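Local coordinates for transcriptional regulator (TetR/AcrR family) (Bacillus halodurans, PDB 5GP9), which probably represses genes of fatty acid degradation by binding operator DNA, with fatty acid-derived ligands as likely effectors, at residues V18-G23 against D97-I102. Sequence-based numbering, arbitrary orientation.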
ATOM      1  N   VAL A  18     -21.569  -6.523   3.290  1.00 28.95           N
ATOM      2  CA  VAL A  18     -21.352  -7.152   4.558  1.00 29.79           C
ATOM      3  C   VAL A  18     -19.898  -7.048   5.035  1.00 29.37           C
ATOM      4  O   VAL A  18     -19.621  -6.768   6.216  1.00 31.41           O
ATOM      5  CB  VAL A  18     -21.792  -8.617   4.489  1.00 32.94           C
ATOM      6  CG1 VAL A  18     -21.331  -9.410   5.705  1.00 32.94           C
ATOM      7  CG2 VAL A  18     -23.299  -8.649   4.328  1.00 32.51           C
ATOM      8  N   ILE A  19     -18.996  -7.230   4.094  1.00 27.74           N
ATOM      9  CA  ILE A  19     -17.574  -7.143   4.382  1.00 30.43           C
ATOM     10  C   ILE A  19     -17.211  -5.731   4.723  1.00 27.48           C
ATOM     11  O   ILE A  19     -16.439  -5.524   5.653  1.00 34.15           O
ATOM     12  CB  ILE A  19     -16.691  -7.735   3.281  1.00 29.58           C
ATOM     13  CG1 ILE A  19     -16.901  -9.252   3.097  1.00 28.64           C
ATOM     14  CG2 ILE A  19     -15.214  -7.417   3.488  1.00 30.32           C
ATOM     15  CD1 ILE A  19     -16.294  -9.866   1.848  1.00 29.95           C
ATOM     16  N   ALA A  20     -17.762  -4.753   4.036  1.00 31.07           N
ATOM     17  CA  ALA A  20     -17.426  -3.358   4.315  1.00 29.31           C
ATOM     18  C   ALA A  20     -17.975  -2.998   5.702  1.00 36.59           C
ATOM     19  O   ALA A  20     -17.309  -2.385   6.520  1.00 36.75           O
ATOM     20  CB  ALA A  20     -18.017  -2.459   3.286  1.00 29.57           C
ATOM     21  N   GLU A  21     -19.185  -3.445   5.986  1.00 34.39           N
ATOM     22  CA  GLU A  21     -19.872  -2.974   7.188  1.00 39.09           C
ATOM     23  C   GLU A  21     -19.355  -3.587   8.451  1.00 37.33           C
ATOM     24  O   GLU A  21     -19.272  -2.892   9.464  1.00 39.82           O
ATOM     25  CB  GLU A  21     -21.373  -3.249   7.100  1.00 41.85           C
ATOM     26  CG  GLU A  21     -22.129  -2.192   6.289  1.00 51.97           C
ATOM     27  CD  GLU A  21     -23.644  -2.448   6.252  1.00 60.50           C
ATOM     28  OE1 GLU A  21     -24.164  -3.155   7.172  1.00 66.15           O
ATOM     29  OE2 GLU A  21     -24.313  -1.945   5.312  1.00 59.95           O
ATOM     30  N   HIS A  22     -19.111  -4.885   8.442  1.00 38.17           N
ATOM     31  CA  HIS A  22     -18.702  -5.637   9.614  1.00 42.43           C
ATOM     32  C   HIS A  22     -17.294  -6.148   9.561  1.00 46.48           C
ATOM     33  O   HIS A  22     -16.822  -6.739  10.528  1.00 51.12           O
ATOM     34  CB  HIS A  22     -19.659  -6.832   9.827  1.00 56.43           C
ATOM     35  CG  HIS A  22     -21.086  -6.411  10.025  1.00 60.87           C
ATOM     36  ND1 HIS A  22     -22.132  -6.935   9.299  1.00 60.09           N
ATOM     37  CD2 HIS A  22     -21.620  -5.452  10.822  1.00 67.16           C
ATOM     38  CE1 HIS A  22     -23.249  -6.312   9.636  1.00 59.36           C
ATOM     39  NE2 HIS A  22     -22.969  -5.421  10.567  1.00 68.69           N
ATOM     40  N   GLY A  23     -16.622  -5.982   8.426  1.00 42.58           N
ATOM     41  CA  GLY A  23     -15.251  -6.359   8.300  1.00 39.25           C
ATOM     42  C   GLY A  23     -15.215  -7.764   7.938  1.00 34.75           C
ATOM     43  O   GLY A  23     -16.195  -8.497   8.176  1.00 45.31           O
ATOM     44  N   ASP A  97     -18.332   3.881  -5.331  1.00 30.65           N
ATOM     45  CA  ASP A  97     -18.721   2.797  -4.450  1.00 29.34           C
ATOM     46  C   ASP A  97     -17.861   2.744  -3.200  1.00 30.02           C
ATOM     47  O   ASP A  97     -16.858   2.051  -3.155  1.00 25.83           O
ATOM     48  CB  ASP A  97     -18.713   1.474  -5.230  1.00 32.40           C
ATOM     49  CG  ASP A  97     -19.313   0.314  -4.447  1.00 26.98           C
ATOM     50  OD1 ASP A  97     -19.502   0.363  -3.225  1.00 28.24           O
ATOM     51  OD2 ASP A  97     -19.548  -0.697  -5.081  1.00 32.49           O
ATOM     52  N   HIS A  98     -18.241   3.499  -2.169  1.00 28.77           N
ATOM     53  CA  HIS A  98     -17.432   3.575  -0.942  1.00 27.30           C
ATOM     54  C   HIS A  98     -17.243   2.247  -0.216  1.00 28.76           C
ATOM     55  O   HIS A  98     -16.214   2.002   0.370  1.00 24.10           O
ATOM     56  CB  HIS A  98     -17.958   4.566   0.058  1.00 29.32           C
ATOM     57  CG  HIS A  98     -17.960   5.974  -0.461  1.00 31.66           C
ATOM     58  ND1 HIS A  98     -18.507   7.015   0.261  1.00 36.44           N
ATOM     59  CD2 HIS A  98     -17.583   6.494  -1.657  1.00 37.00           C
ATOM     60  CE1 HIS A  98     -18.415   8.124  -0.448  1.00 35.90           C
ATOM     61  NE2 HIS A  98     -17.866   7.844  -1.621  1.00 37.34           N
ATOM     62  N   LYS A  99     -18.289   1.421  -0.229  1.00 26.96           N
ATOM     63  CA  LYS A  99     -18.237   0.136   0.383  1.00 25.88           C
ATOM     64  C   LYS A  99     -17.194  -0.748  -0.361  1.00 24.16           C
ATOM     65  O   LYS A  99     -16.371  -1.380   0.318  1.00 23.78           O
ATOM     66  CB  LYS A  99     -19.631  -0.485   0.440  1.00 28.34           C
ATOM     67  CG  LYS A  99     -20.592   0.387   1.221  1.00 33.84           C
ATOM     68  CD  LYS A  99     -20.388   0.245   2.670  1.00 45.86           C
ATOM     69  CE  LYS A  99     -21.372   1.094   3.480  1.00 57.15           C
ATOM     70  NZ  LYS A  99     -20.753   1.191   4.837  1.00 62.07           N
ATOM     71  N   LEU A 100     -17.152  -0.697  -1.686  1.00 22.74           N
ATOM     72  CA  LEU A 100     -16.107  -1.452  -2.450  1.00 22.43           C
ATOM     73  C   LEU A 100     -14.723  -0.927  -2.127  1.00 24.95           C
ATOM     74  O   LEU A 100     -13.826  -1.713  -1.902  1.00 22.48           O
ATOM     75  CB  LEU A 100     -16.316  -1.330  -3.924  1.00 25.88           C
ATOM     76  CG  LEU A 100     -15.290  -1.978  -4.844  1.00 26.94           C
ATOM     77  CD1 LEU A 100     -15.241  -3.459  -4.542  1.00 25.86           C
ATOM     78  CD2 LEU A 100     -15.732  -1.677  -6.262  1.00 30.79           C
ATOM     79  N   ALA A 101     -14.594   0.404  -1.947  1.00 22.81           N
ATOM     80  CA  ALA A 101     -13.344   0.979  -1.510  1.00 22.52           C
ATOM     81  C   ALA A 101     -12.885   0.522  -0.140  1.00 21.77           C
ATOM     82  O   ALA A 101     -11.670   0.290   0.066  1.00 20.51           O
ATOM     83  CB  ALA A 101     -13.431   2.486  -1.536  1.00 24.24           C
ATOM     84  N   ILE A 102     -13.795   0.400   0.845  1.00 21.59           N
ATOM     85  CA  ILE A 102     -13.429  -0.189   2.145  1.00 21.98           C
ATOM     86  C   ILE A 102     -12.890  -1.614   1.979  1.00 23.77           C
ATOM     87  O   ILE A 102     -11.874  -2.014   2.548  1.00 23.28           O
ATOM     88  CB  ILE A 102     -14.613  -0.132   3.141  1.00 25.31           C
ATOM     89  CG1 ILE A 102     -14.978   1.368   3.399  1.00 25.48           C
ATOM     90  CG2 ILE A 102     -14.308  -0.986   4.349  1.00 26.82           C
ATOM     91  CD1 ILE A 102     -16.258   1.585   4.211  1.00 32.58           C
TER
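Helix 8-26 of the TetR-type DNA-binding domain packs here on the start of helix 98-107 in the ligand-binding domain, with A20 set against K99 and I102. The two axes come within 8.3 Å at 64°, a close crossing that the small methyl of A20 permits. Its CB lies 3.6 Å from K99 O and equally near K99 CD. With CG1 of I102 turned beside the backbone N (chi1 -62°), the CG2 branch meets the backbone of A20, CG2 to A20 CA 3.9 Å. K99 suits the edge of the contact, apolar along its chain and charged at its tip: a bend at chi2 (-78°) brings CB and CD against the methyl of A20 and carries the amine towards E21. There NZ meets the aliphatic CG of E21 at 3.9 Å, whereas the carboxylate OE2 stays 4.8 Å from NZ, too far for a salt bridge. D97 N-caps the second helix, its OD1 accepting from L100 N at 3.0 Å, the N-H arriving from above the carboxylate plane. Beyond the contact, I19 touches V103 and E107, extending the interface along helix 98-107. With no hydrogen bond between the segments, van der Waals packing, mostly apolar, joins them, and the opposite charges probably add a mild attraction.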